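Local coordinates for BIFUNCTIONAL PROTEIN Proline utilization A (PutA) (PDB 5UX5), which catalyses the two-step oxidation of proline to glutamate, joining an FAD-dependent proline dehydrogenase and an NAD-dependent aldehyde dehydrogenase in one chain, at residues 29-34 / 359-364; 415-420 / 1066-1071; 465-470 / 564-569; 791-794 / 800-803. One frame throughout, in Å; residues are numbered along the deposited sequence.

Contact 1: residues 29-34 / 359-364; sequences NEWLAA and SAYELS
The helical turn that carries Tyr361 toward Trp31 is held by a backbone hydrogen bond from Leu363 N to Ser359 O, 2.8 Å long. Between the two segments themselves no hydrogen bond forms, and the meeting is one of two aromatic side chains. The indole leads with the far end of its benzo ring. Trp31 CH2 lies 3.8 Å from Tyr361 CB, and that methylene sits at the indole edge, close to the plane of the ring. Next to it, Trp31 CZ2 comes within 4.0 Å of Tyr361 CD2. The two six-membered rings have centroids 5.9 Å apart and planes inclined at 59°, so the rings meet obliquely. With CG opposite its backbone N (chi1 177°), Tyr361 brings both CB and the CD2 side of its ring to the indole. In the proline dehydrogenase barrel, helix 354-367 follows strand 345-350 and helix 383-393 follows strand 373-378. Trp31, from helix 16-31, lodges between them, touching Val357 and Ala358 on one helix and Ala388 and Ala392 on the other. Arg27, one turn before Trp31, makes a salt bridge to Glu362 and a weak, long ion pair to Glu30. The carboxylate atoms Glu30 OE2 and Glu362 OE1 stay 6.9 Å apart, and the shared arginine probably offsets their like charge. The benzo edge of a buried indole thus packs helix 16-31 against helices 354-367 and 383-393, and the Arg27-Glu362 salt bridge adds an ionic link to the first of these.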
loop_
_atom_site.group_PDB
_atom_site.type_symbol
_atom_site.label_atom_id
_atom_site.label_comp_id
_atom_site.label_asym_id
_atom_site.label_seq_id
_atom_site.Cartn_x
_atom_site.Cartn_y
_atom_site.Cartn_z
ATOM N N ASN A 29 -43.109 14.876 9.162
ATOM C CA ASN A 29 -44.100 13.922 9.632
ATOM C C ASN A 29 -45.223 13.776 8.627
ATOM O O ASN A 29 -45.760 12.679 8.437
ATOM C CB ASN A 29 -44.638 14.358 10.991
ATOM C CG ASN A 29 -43.997 13.605 12.113
ATOM O OD1 ASN A 29 -44.459 12.527 12.466
ATOM N ND2 ASN A 29 -42.900 14.136 12.661
ATOM N N GLU A 30 -45.584 14.873 7.967
ATOM C CA GLU A 30 -46.654 14.830 6.982
ATOM C C GLU A 30 -46.264 13.972 5.792
ATOM O O GLU A 30 -47.080 13.196 5.286
ATOM C CB GLU A 30 -47.004 16.242 6.541
ATOM C CG GLU A 30 -47.993 16.302 5.425
ATOM C CD GLU A 30 -48.133 17.707 4.885
ATOM O OE1 GLU A 30 -49.021 17.936 4.038
ATOM O OE2 GLU A 30 -47.348 18.583 5.310
ATOM N N TRP A 31 -45.025 14.095 5.326
ATOM C CA TRP A 31 -44.639 13.332 4.148
ATOM C C TRP A 31 -44.492 11.852 4.472
ATOM O O TRP A 31 -44.761 11.008 3.611
ATOM C CB TRP A 31 -43.317 13.867 3.581
ATOM C CG TRP A 31 -43.373 15.259 2.965
ATOM C CD1 TRP A 31 -44.490 15.952 2.567
ATOM C CD2 TRP A 31 -42.258 16.144 2.755
ATOM N NE1 TRP A 31 -44.130 17.195 2.099
ATOM C CE2 TRP A 31 -42.768 17.338 2.206
ATOM C CE3 TRP A 31 -40.883 16.040 2.981
ATOM C CZ2 TRP A 31 -41.941 18.416 1.867
ATOM C CZ3 TRP A 31 -40.071 17.113 2.650
ATOM C CH2 TRP A 31 -40.603 18.285 2.103
ATOM N N LEU A 32 -44.134 11.515 5.716
ATOM C CA LEU A 32 -43.966 10.119 6.111
ATOM C C LEU A 32 -45.298 9.452 6.420
ATOM O O LEU A 32 -45.318 8.270 6.775
ATOM C CB LEU A 32 -43.021 10.011 7.315
ATOM N N ALA A 33 -46.404 10.183 6.261
ATOM C CA ALA A 33 -47.753 9.733 6.571
ATOM C C ALA A 33 -48.434 9.078 5.375
ATOM O O ALA A 33 -49.048 8.013 5.514
ATOM C CB ALA A 33 -48.588 10.916 7.063
ATOM N N ALA A 34 -48.354 9.700 4.203
ATOM C CA ALA A 34 -48.922 9.088 3.012
ATOM C C ALA A 34 -47.856 8.278 2.266
ATOM O O ALA A 34 -47.746 7.061 2.444
ATOM C CB ALA A 34 -49.534 10.144 2.111
ATOM N N SER A 359 -36.221 20.554 5.387
ATOM C CA SER A 359 -35.477 21.776 5.678
ATOM C C SER A 359 -35.232 22.574 4.413
ATOM O O SER A 359 -35.509 23.778 4.352
ATOM C CB SER A 359 -34.138 21.441 6.326
ATOM O OG SER A 359 -34.294 21.005 7.648
ATOM N N ALA A 360 -34.681 21.922 3.397
ATOM C CA ALA A 360 -34.443 22.619 2.144
ATOM C C ALA A 360 -35.751 23.160 1.570
ATOM O O ALA A 360 -35.797 24.291 1.067
ATOM C CB ALA A 360 -33.741 21.682 1.165
ATOM N N TYR A 361 -36.829 22.377 1.664
ATOM C CA TYR A 361 -38.110 22.830 1.148
ATOM C C TYR A 361 -38.520 24.125 1.827
ATOM O O TYR A 361 -38.759 25.142 1.166
ATOM C CB TYR A 361 -39.186 21.763 1.360
ATOM C CG TYR A 361 -40.527 22.276 0.896
ATOM C CD1 TYR A 361 -40.720 22.666 -0.430
ATOM C CD2 TYR A 361 -41.585 22.433 1.783
ATOM C CE1 TYR A 361 -41.943 23.168 -0.862
ATOM C CE2 TYR A 361 -42.818 22.935 1.353
ATOM C CZ TYR A 361 -42.985 23.305 0.033
ATOM O OH TYR A 361 -44.200 23.802 -0.394
ATOM N N GLU A 362 -38.565 24.099 3.162
ATOM C CA GLU A 362 -39.028 25.235 3.952
ATOM C C GLU A 362 -38.087 26.429 3.849
ATOM O O GLU A 362 -38.537 27.581 3.858
ATOM C CB GLU A 362 -39.204 24.814 5.407
ATOM C CG GLU A 362 -40.360 23.854 5.645
ATOM C CD GLU A 362 -41.716 24.450 5.274
ATOM O OE1 GLU A 362 -42.662 23.658 5.100
ATOM O OE2 GLU A 362 -41.855 25.700 5.206
ATOM N N LEU A 363 -36.781 26.187 3.775
ATOM C CA LEU A 363 -35.871 27.299 3.529
ATOM C C LEU A 363 -36.178 27.960 2.187
ATOM O O LEU A 363 -36.227 29.191 2.099
ATOM C CB LEU A 363 -34.417 26.824 3.581
ATOM C CG LEU A 363 -33.715 26.597 4.919
ATOM C CD1 LEU A 363 -32.292 26.064 4.682
ATOM C CD2 LEU A 363 -33.685 27.872 5.773
ATOM N N SER A 364 -36.413 27.157 1.137
ATOM C CA SER A 364 -36.655 27.715 -0.192
ATOM C C SER A 364 -37.913 28.568 -0.208
ATOM O O SER A 364 -37.949 29.631 -0.839
ATOM C CB SER A 364 -36.765 26.596 -1.227
ATOM O OG SER A 364 -37.931 25.812 -1.020
#

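Contact 2: residues 415-420 / 1066-1071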
loop_
_atom_site.group_PDB
_atom_site.type_symbol
_atom_site.label_atom_id
_atom_site.label_comp_id
_atom_site.label_asym_id
_atom_site.label_seq_id
_atom_site.Cartn_x
_atom_site.Cartn_y
_atom_site.Cartn_z
ATOM N N LEU A 415 -23.867 -1.928 -6.557
ATOM C CA LEU A 415 -25.034 -1.241 -6.036
ATOM C C LEU A 415 -25.452 -1.791 -4.675
ATOM O O LEU A 415 -25.928 -1.028 -3.821
ATOM C CB LEU A 415 -26.173 -1.337 -7.052
ATOM C CG LEU A 415 -27.014 -0.071 -7.205
ATOM C CD1 LEU A 415 -26.261 1.151 -6.681
ATOM C CD2 LEU A 415 -27.386 0.105 -8.664
ATOM N N VAL A 416 -25.267 -3.094 -4.445
ATOM C CA VAL A 416 -25.676 -3.681 -3.171
ATOM C C VAL A 416 -24.855 -3.094 -2.019
ATOM O O VAL A 416 -25.412 -2.720 -0.982
ATOM C CB VAL A 416 -25.588 -5.218 -3.230
ATOM N N ARG A 417 -23.531 -2.965 -2.190
ATOM C CA ARG A 417 -22.703 -2.341 -1.156
ATOM C C ARG A 417 -23.146 -0.910 -0.859
ATOM O O ARG A 417 -23.346 -0.542 0.305
ATOM C CB ARG A 417 -21.235 -2.346 -1.563
ATOM C CG ARG A 417 -20.550 -3.642 -1.340
ATOM C CD ARG A 417 -19.705 -3.923 -2.534
ATOM N NE ARG A 417 -19.105 -2.686 -3.019
ATOM C CZ ARG A 417 -18.548 -2.550 -4.223
ATOM N NH1 ARG A 417 -18.517 -3.587 -5.058
ATOM N NH2 ARG A 417 -18.024 -1.382 -4.598
ATOM N N ARG A 418 -23.271 -0.076 -1.901
ATOM C CA ARG A 418 -23.687 1.317 -1.707
ATOM C C ARG A 418 -25.030 1.413 -0.989
ATOM O O ARG A 418 -25.200 2.242 -0.086
ATOM C CB ARG A 418 -23.766 2.048 -3.049
ATOM C CG ARG A 418 -22.432 2.270 -3.743
ATOM C CD ARG A 418 -21.793 3.574 -3.324
ATOM N NE ARG A 418 -20.485 3.725 -3.951
ATOM C CZ ARG A 418 -19.335 3.354 -3.392
ATOM N NH1 ARG A 418 -19.319 2.819 -2.172
ATOM N NH2 ARG A 418 -18.199 3.528 -4.052
ATOM N N LEU A 419 -26.002 0.580 -1.375
ATOM C CA LEU A 419 -27.313 0.651 -0.736
ATOM C C LEU A 419 -27.309 0.098 0.695
ATOM O O LEU A 419 -28.145 0.515 1.505
ATOM C CB LEU A 419 -28.347 -0.074 -1.599
ATOM N N GLU A 420 -26.382 -0.806 1.034
ATOM C CA GLU A 420 -26.329 -1.383 2.379
ATOM C C GLU A 420 -25.682 -0.428 3.382
ATOM O O GLU A 420 -26.322 0.016 4.345
ATOM C CB GLU A 420 -25.565 -2.712 2.355
ATOM C CG GLU A 420 -26.439 -3.944 2.164
ATOM C CD GLU A 420 -25.630 -5.234 2.151
ATOM O OE1 GLU A 420 -24.375 -5.149 2.173
ATOM O OE2 GLU A 420 -26.251 -6.324 2.118
ATOM N N HIS A 1066 -11.265 -6.652 5.479
ATOM C CA HIS A 1066 -12.525 -6.040 5.111
ATOM C C HIS A 1066 -12.935 -6.484 3.711
ATOM O O HIS A 1066 -12.109 -6.949 2.923
ATOM C CB HIS A 1066 -12.390 -4.515 5.205
ATOM C CG HIS A 1066 -11.319 -3.955 4.322
ATOM N ND1 HIS A 1066 -11.550 -3.573 3.015
ATOM C CD2 HIS A 1066 -9.998 -3.753 4.542
ATOM C CE1 HIS A 1066 -10.421 -3.144 2.476
ATOM N NE2 HIS A 1066 -9.462 -3.244 3.379
ATOM N N ARG A 1067 -14.234 -6.366 3.419
ATOM C CA ARG A 1067 -14.796 -6.555 2.074
ATOM C C ARG A 1067 -15.359 -5.211 1.619
ATOM O O ARG A 1067 -16.509 -4.878 1.923
ATOM C CB ARG A 1067 -15.880 -7.653 2.047
ATOM C CG ARG A 1067 -16.573 -7.843 0.681
ATOM C CD ARG A 1067 -15.882 -8.926 -0.173
ATOM N NE ARG A 1067 -16.249 -8.868 -1.592
ATOM C CZ ARG A 1067 -15.462 -8.409 -2.562
ATOM N NH1 ARG A 1067 -14.238 -7.964 -2.279
ATOM N NH2 ARG A 1067 -15.905 -8.407 -3.811
ATOM N N PHE A 1068 -14.544 -4.441 0.890
ATOM C CA PHE A 1068 -14.905 -3.072 0.525
ATOM C C PHE A 1068 -15.250 -2.252 1.758
ATOM O O PHE A 1068 -16.215 -1.489 1.761
ATOM C CB PHE A 1068 -16.070 -3.053 -0.459
ATOM C CG PHE A 1068 -15.692 -3.470 -1.833
ATOM C CD1 PHE A 1068 -14.784 -2.717 -2.562
ATOM C CD2 PHE A 1068 -16.195 -4.643 -2.376
ATOM C CE1 PHE A 1068 -14.417 -3.101 -3.829
ATOM C CE2 PHE A 1068 -15.829 -5.038 -3.651
ATOM C CZ PHE A 1068 -14.933 -4.267 -4.381
ATOM N N GLY A 1069 -14.472 -2.448 2.830
ATOM C CA GLY A 1069 -14.602 -1.679 4.043
ATOM C C GLY A 1069 -15.369 -2.354 5.165
ATOM O O GLY A 1069 -15.193 -1.972 6.325
ATOM N N TYR A 1070 -16.212 -3.336 4.864
ATOM C CA TYR A 1070 -17.047 -3.945 5.892
ATOM C C TYR A 1070 -16.257 -5.016 6.645
ATOM O O TYR A 1070 -15.652 -5.896 6.024
ATOM C CB TYR A 1070 -18.308 -4.520 5.246
ATOM C CG TYR A 1070 -19.144 -5.447 6.105
ATOM C CD1 TYR A 1070 -20.026 -4.948 7.064
ATOM C CD2 TYR A 1070 -19.080 -6.829 5.926
ATOM C CE1 TYR A 1070 -20.803 -5.808 7.841
ATOM C CE2 TYR A 1070 -19.849 -7.693 6.690
ATOM C CZ TYR A 1070 -20.709 -7.185 7.648
ATOM O OH TYR A 1070 -21.468 -8.061 8.405
ATOM N N ILE A 1071 -16.251 -4.930 7.979
ATOM C CA ILE A 1071 -15.449 -5.829 8.834
ATOM C C ILE A 1071 -16.172 -6.168 10.148
ATOM O O ILE A 1071 -17.279 -6.726 10.155
ATOM C CB ILE A 1071 -14.032 -5.220 9.124
ATOM C CG1 ILE A 1071 -13.468 -5.730 10.450
ATOM C CG2 ILE A 1071 -14.062 -3.682 9.092
ATOM C CD1 ILE A 1071 -13.426 -4.673 11.574
#
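Arg417 and Phe1068 meet face to face, the guanidinium lying almost flat on the phenyl ring with 16° between their planes. Arg417 CZ stands 3.7 Å from the ring centroid and 12° off the ring normal, which makes this a centred cation-pi stack. The charged group covers much of the ring: Arg417 NH1 reaches Phe1068 CE2 at 3.4 Å, Arg417 NE lies 3.6 Å from Phe1068 CD2, and Arg417 NH2 rests more distantly over the CD1 and CE1 side. Bends at the second and third torsions of the arginine lay its end across the ring. Phe1068 is offered from a type I' turn running from Arg1067 to Tyr1070, where Arg1067 N bonds to Tyr1070 O at 3.0 Å. His1066, just before the turn, accepts from Gly1069 N through ND1 at 3.1 Å, the donor tilted 30° out of the imidazole plane. A second arginine attends the same phenyl group, since Phe1068 CE2 stands over one face of the Arg1067 guanidinium, offset toward its rim. The two cations remain apart, with Arg417 NH1 and Arg1067 NH2 separated by 5.6 Å, and Arg1067 also forms a salt bridge with Asp705. Helix 408-421 follows strand 396-403 of the proline dehydrogenase barrel, whereas the turn comes after strand 1056-1064 near the C-terminus, so the stack bridges parts of the chain remote in sequence. As the contact lies at the surface without a hydrogen bond between its segments, dispersion and cation-pi attraction probably carry it, with Asp705 likely easing the accumulation of positive charge.

Contact 3: residues 465-470 / 564-569; sequences ETFNAS and ARYYAR
Phe467 makes the apolar contact, pointing the end of its ring at the backbone of helix 550-574, with Tyr566 CA at the ring edge 3.7 Å from Phe467 CZ. The same CZ meets Tyr566 CB at 3.9 Å, and Phe467 CE1 lies 4.2 Å from Arg565 CB. Setting CG opposite the backbone N (chi1 172°) carries the phenyl group out of its loop to the helix. A cation-pi interaction is added by Arg569, which lies over one face of the ring. Arg569 CZ is 4.8 Å from the Phe467 centroid and 26° off the normal, hence off-centre; Arg569 NH1 comes nearest, 3.9 Å from Phe467 CD1. The planes are inclined at 42°, so the guanidinium is not stacked flat, and Arg569 NH2 is turned to a hydrogen bond with Gln883. In the fold, the contact lays the loop between helices 438-450 and 477-484 against the long helix 550-574, which precedes strand 580-591 of the Rossmann-type sheet. Hydrogen bonding shapes the loop: Thr466 OG1 donates to Asn468 O at 2.7 Å, spanning the two residues either side of Phe467. Asp562, earlier on the helix, accepts bonds from Ala469 N and Asn468 ND2, while Arg565 turns to a salt bridge with Asp529.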
loop_
_atom_site.group_PDB
_atom_site.type_symbol
_atom_site.label_atom_id
_atom_site.label_comp_id
_atom_site.label_asym_id
_atom_site.label_seq_id
_atom_site.Cartn_x
_atom_site.Cartn_y
_atom_site.Cartn_z
ATOM N N GLU A 465 -1.100 10.750 15.926
ATOM C CA GLU A 465 0.125 10.121 16.417
ATOM C C GLU A 465 0.061 8.628 16.137
ATOM O O GLU A 465 -0.905 7.953 16.508
ATOM C CB GLU A 465 0.330 10.398 17.906
ATOM C CG GLU A 465 1.672 11.082 18.242
ATOM C CD GLU A 465 1.618 12.610 18.148
ATOM O OE1 GLU A 465 2.423 13.272 18.850
ATOM O OE2 GLU A 465 0.778 13.153 17.389
ATOM N N THR A 466 1.053 8.134 15.411
ATOM C CA THR A 466 1.154 6.730 15.047
ATOM C C THR A 466 2.594 6.320 15.270
ATOM O O THR A 466 3.482 7.170 15.330
ATOM C CB THR A 466 0.811 6.487 13.569
ATOM O OG1 THR A 466 1.696 7.270 12.756
ATOM C CG2 THR A 466 -0.599 6.895 13.253
ATOM N N PHE A 467 2.843 5.016 15.371
ATOM C CA PHE A 467 4.240 4.595 15.430
ATOM C C PHE A 467 4.930 4.706 14.063
ATOM O O PHE A 467 6.015 5.292 13.953
ATOM C CB PHE A 467 4.384 3.173 15.940
ATOM C CG PHE A 467 5.780 2.685 15.810
ATOM C CD1 PHE A 467 6.739 3.079 16.732
ATOM C CD2 PHE A 467 6.168 1.930 14.715
ATOM C CE1 PHE A 467 8.037 2.684 16.602
ATOM C CE2 PHE A 467 7.475 1.530 14.573
ATOM C CZ PHE A 467 8.413 1.907 15.522
ATOM N N ASN A 468 4.367 4.079 13.026
ATOM C CA ASN A 468 4.936 4.209 11.685
ATOM C C ASN A 468 4.797 5.631 11.177
ATOM O O ASN A 468 3.748 6.256 11.343
ATOM C CB ASN A 468 4.265 3.250 10.720
ATOM C CG ASN A 468 4.559 1.824 11.051
ATOM O OD1 ASN A 468 3.758 1.134 11.703
ATOM N ND2 ASN A 468 5.753 1.373 10.655
ATOM N N ALA A 469 5.877 6.160 10.604
ATOM C CA ALA A 469 5.841 7.485 9.986
ATOM C C ALA A 469 4.836 7.526 8.836
ATOM O O ALA A 469 4.774 6.600 8.017
ATOM C CB ALA A 469 7.234 7.851 9.471
ATOM N N SER A 470 4.044 8.603 8.754
ATOM C CA SER A 470 2.994 8.641 7.732
ATOM C C SER A 470 3.517 9.226 6.426
ATOM O O SER A 470 4.324 10.158 6.418
ATOM C CB SER A 470 1.769 9.444 8.185
ATOM O OG SER A 470 2.114 10.746 8.596
ATOM N N ALA A 564 14.811 3.797 11.951
ATOM C CA ALA A 564 15.487 4.458 13.064
ATOM C C ALA A 564 14.685 4.328 14.353
ATOM O O ALA A 564 15.240 4.002 15.405
ATOM C CB ALA A 564 15.745 5.925 12.735
ATOM N N ARG A 565 13.374 4.565 14.295
ATOM C CA ARG A 565 12.561 4.495 15.510
ATOM C C ARG A 565 12.373 3.057 15.983
ATOM O O ARG A 565 12.514 2.770 17.178
ATOM C CB ARG A 565 11.203 5.157 15.274
ATOM C CG ARG A 565 11.305 6.654 15.096
ATOM C CD ARG A 565 10.033 7.380 15.528
ATOM N NE ARG A 565 9.761 8.457 14.580
ATOM C CZ ARG A 565 10.349 9.645 14.599
ATOM N NH1 ARG A 565 10.051 10.524 13.651
ATOM N NH2 ARG A 565 11.221 9.952 15.569
ATOM N N TYR A 566 12.103 2.138 15.060
ATOM C CA TYR A 566 11.909 0.743 15.434
ATOM C C TYR A 566 13.175 0.153 16.051
ATOM O O TYR A 566 13.121 -0.468 17.117
ATOM C CB TYR A 566 11.482 -0.072 14.221
ATOM C CG TYR A 566 11.141 -1.494 14.564
ATOM C CD1 TYR A 566 10.017 -1.768 15.300
ATOM C CD2 TYR A 566 11.930 -2.570 14.148
ATOM C CE1 TYR A 566 9.662 -3.052 15.632
ATOM C CE2 TYR A 566 11.569 -3.901 14.478
ATOM C CZ TYR A 566 10.434 -4.124 15.226
ATOM O OH TYR A 566 10.011 -5.384 15.595
ATOM N N TYR A 567 14.330 0.321 15.389
ATOM C CA TYR A 567 15.549 -0.286 15.921
ATOM C C TYR A 567 15.994 0.405 17.195
ATOM O O TYR A 567 16.669 -0.218 18.023
ATOM C CB TYR A 567 16.684 -0.303 14.886
ATOM C CG TYR A 567 16.416 -1.199 13.667
ATOM C CD1 TYR A 567 15.679 -2.375 13.779
ATOM C CD2 TYR A 567 16.887 -0.851 12.404
ATOM C CE1 TYR A 567 15.423 -3.178 12.661
ATOM C CE2 TYR A 567 16.642 -1.660 11.282
ATOM C CZ TYR A 567 15.907 -2.824 11.419
ATOM O OH TYR A 567 15.649 -3.624 10.312
ATOM N N ALA A 568 15.616 1.674 17.384
ATOM C CA ALA A 568 15.824 2.316 18.684
ATOM C C ALA A 568 15.074 1.580 19.795
ATOM O O ALA A 568 15.650 1.260 20.840
ATOM C CB ALA A 568 15.402 3.777 18.626
ATOM N N ARG A 569 13.781 1.304 19.586
ATOM C CA ARG A 569 13.021 0.525 20.558
ATOM C C ARG A 569 13.644 -0.847 20.763
ATOM O O ARG A 569 13.731 -1.324 21.898
ATOM C CB ARG A 569 11.559 0.367 20.120
ATOM C CG ARG A 569 10.557 1.330 20.756
ATOM C CD ARG A 569 9.142 1.122 20.153
ATOM N NE ARG A 569 8.920 -0.268 19.714
ATOM C CZ ARG A 569 7.769 -0.766 19.245
ATOM N NH1 ARG A 569 6.677 -0.004 19.136
ATOM N NH2 ARG A 569 7.720 -2.049 18.886
#

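Contact 4: residues 791-794 / 800-803; sequences PEKL and LWSP
The Trp801 indole carries Lys793 over one face and has Pro791 CB at its edge, near the ring plane. Lys793 CB sits 3.8 Å from the centroid of the six-membered ring and 14° off its normal, a CH-pi contact. Lys793 CG packs against Trp801 CZ2 at 3.7 Å. With CG anti to the backbone N (chi1 -165°), the lysine chain starts out across the indole before bending away. Pro791 CB meets Trp801 CE3 at 4.0 Å. The backbones run antiparallel with a single bridge, in which Lys793 and Trp801 form a non-hydrogen-bonded pair. On its two sides, Ser802 N donates to Glu792 O at 2.9 Å and Leu794 N to Leu800 O at 2.8 Å. Glu792 O also receives a CA-H...O contact from Trp801 CA, 3.2 Å away. Beyond the bridge, Glu792 N turns to the side-chain Ser802 OG at 3.1 Å. In sequence the hairpin connects strand 786-787 to its antiparallel partner 804-807 in the aldehyde dehydrogenase part, and Leu778 of helix 772-779 touches both Pro791 and Trp801. Two backbone bonds thus fix the register, while a serine hydroxyl satisfies an amide that would ordinarily find a carbonyl in this pairing.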
loop_
_atom_site.group_PDB
_atom_site.type_symbol
_atom_site.label_atom_id
_atom_site.label_comp_id
_atom_site.label_asym_id
_atom_site.label_seq_id
_atom_site.Cartn_x
_atom_site.Cartn_y
_atom_site.Cartn_z
ATOM N N PRO A 791 6.772 -6.085 -24.398
ATOM C CA PRO A 791 7.489 -4.878 -23.976
ATOM C C PRO A 791 8.058 -4.164 -25.182
ATOM O O PRO A 791 8.403 -4.793 -26.173
ATOM C CB PRO A 791 8.611 -5.417 -23.089
ATOM C CG PRO A 791 8.265 -6.857 -22.838
ATOM C CD PRO A 791 7.451 -7.320 -23.971
ATOM N N GLU A 792 8.129 -2.842 -25.109
ATOM C CA GLU A 792 8.733 -2.057 -26.175
ATOM C C GLU A 792 9.849 -1.188 -25.621
ATOM O O GLU A 792 9.759 -0.682 -24.497
ATOM C CB GLU A 792 7.689 -1.195 -26.883
ATOM C CG GLU A 792 6.880 -1.961 -27.920
ATOM C CD GLU A 792 5.374 -1.734 -27.784
ATOM O OE1 GLU A 792 4.602 -2.677 -28.087
ATOM O OE2 GLU A 792 4.962 -0.619 -27.371
ATOM N N LYS A 793 10.924 -1.056 -26.395
ATOM C CA LYS A 793 12.001 -0.142 -26.029
ATOM C C LYS A 793 11.579 1.267 -26.445
ATOM O O LYS A 793 11.199 1.483 -27.596
ATOM C CB LYS A 793 13.321 -0.557 -26.686
ATOM C CG LYS A 793 14.543 0.137 -26.069
ATOM C CD LYS A 793 15.524 0.700 -27.072
ATOM C CE LYS A 793 16.544 -0.299 -27.483
ATOM N NZ LYS A 793 17.678 0.403 -28.152
ATOM N N LEU A 794 11.570 2.214 -25.509
ATOM C CA LEU A 794 10.942 3.507 -25.761
ATOM C C LEU A 794 11.917 4.671 -25.897
ATOM O O LEU A 794 11.472 5.784 -26.191
ATOM C CB LEU A 794 9.928 3.842 -24.648
ATOM C CG LEU A 794 8.822 2.824 -24.358
ATOM C CD1 LEU A 794 7.932 3.324 -23.267
ATOM C CD2 LEU A 794 8.003 2.537 -25.599
ATOM N N LEU A 800 13.968 3.138 -20.750
ATOM C CA LEU A 800 12.516 3.212 -20.718
ATOM C C LEU A 800 11.964 2.047 -21.529
ATOM O O LEU A 800 12.107 2.025 -22.755
ATOM C CB LEU A 800 12.045 4.544 -21.290
ATOM C CG LEU A 800 12.279 5.719 -20.352
ATOM C CD1 LEU A 800 11.966 7.064 -21.025
ATOM C CD2 LEU A 800 11.451 5.511 -19.098
ATOM N N TRP A 801 11.345 1.079 -20.844
ATOM C CA TRP A 801 10.719 -0.092 -21.453
ATOM C C TRP A 801 9.262 -0.175 -21.022
ATOM O O TRP A 801 8.960 -0.088 -19.824
ATOM C CB TRP A 801 11.428 -1.396 -21.065
ATOM C CG TRP A 801 12.671 -1.632 -21.809
ATOM C CD1 TRP A 801 13.882 -1.052 -21.581
ATOM C CD2 TRP A 801 12.849 -2.515 -22.933
ATOM N NE1 TRP A 801 14.807 -1.517 -22.496
ATOM C CE2 TRP A 801 14.195 -2.411 -23.337
ATOM C CE3 TRP A 801 12.001 -3.382 -23.635
ATOM C CZ2 TRP A 801 14.712 -3.140 -24.398
ATOM C CZ3 TRP A 801 12.522 -4.100 -24.704
ATOM C CH2 TRP A 801 13.859 -3.978 -25.066
ATOM N N SER A 802 8.368 -0.375 -21.988
ATOM C CA SER A 802 6.970 -0.593 -21.661
ATOM C C SER A 802 6.816 -1.995 -21.058
ATOM O O SER A 802 7.651 -2.866 -21.291
ATOM C CB SER A 802 6.088 -0.405 -22.914
ATOM O OG SER A 802 5.705 -1.619 -23.557
ATOM N N PRO A 803 5.787 -2.225 -20.242
ATOM C CA PRO A 803 5.662 -3.528 -19.573
ATOM C C PRO A 803 5.198 -4.598 -20.536
ATOM O O PRO A 803 4.561 -4.311 -21.551
ATOM C CB PRO A 803 4.594 -3.282 -18.507
ATOM C CG PRO A 803 3.758 -2.133 -19.073
ATOM C CD PRO A 803 4.686 -1.294 -19.897
#

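Overall arrangement
Contacts 1 and 2 involve the proline dehydrogenase barrel on the flavin side: the side chain of Trp31 is about 12 Å and that of Arg417 about 11 Å from the bound FAD, and the contact centres are 30 Å apart. Contact 4 and the helix of contact 3 belong to the aldehyde dehydrogenase part; the two contacts lie on opposite sides of the chain's centre, their own centres 38 Å apart, and the side chain of Trp801 is about 14 Å from the bound NAD. Along the sequence, contact 2 spans from the barrel to near the C-terminus and encloses contacts 3 and 4, whose centres lie 32 and 38 Å from its own. Contact 1 closes before the others open. No two contacts touch.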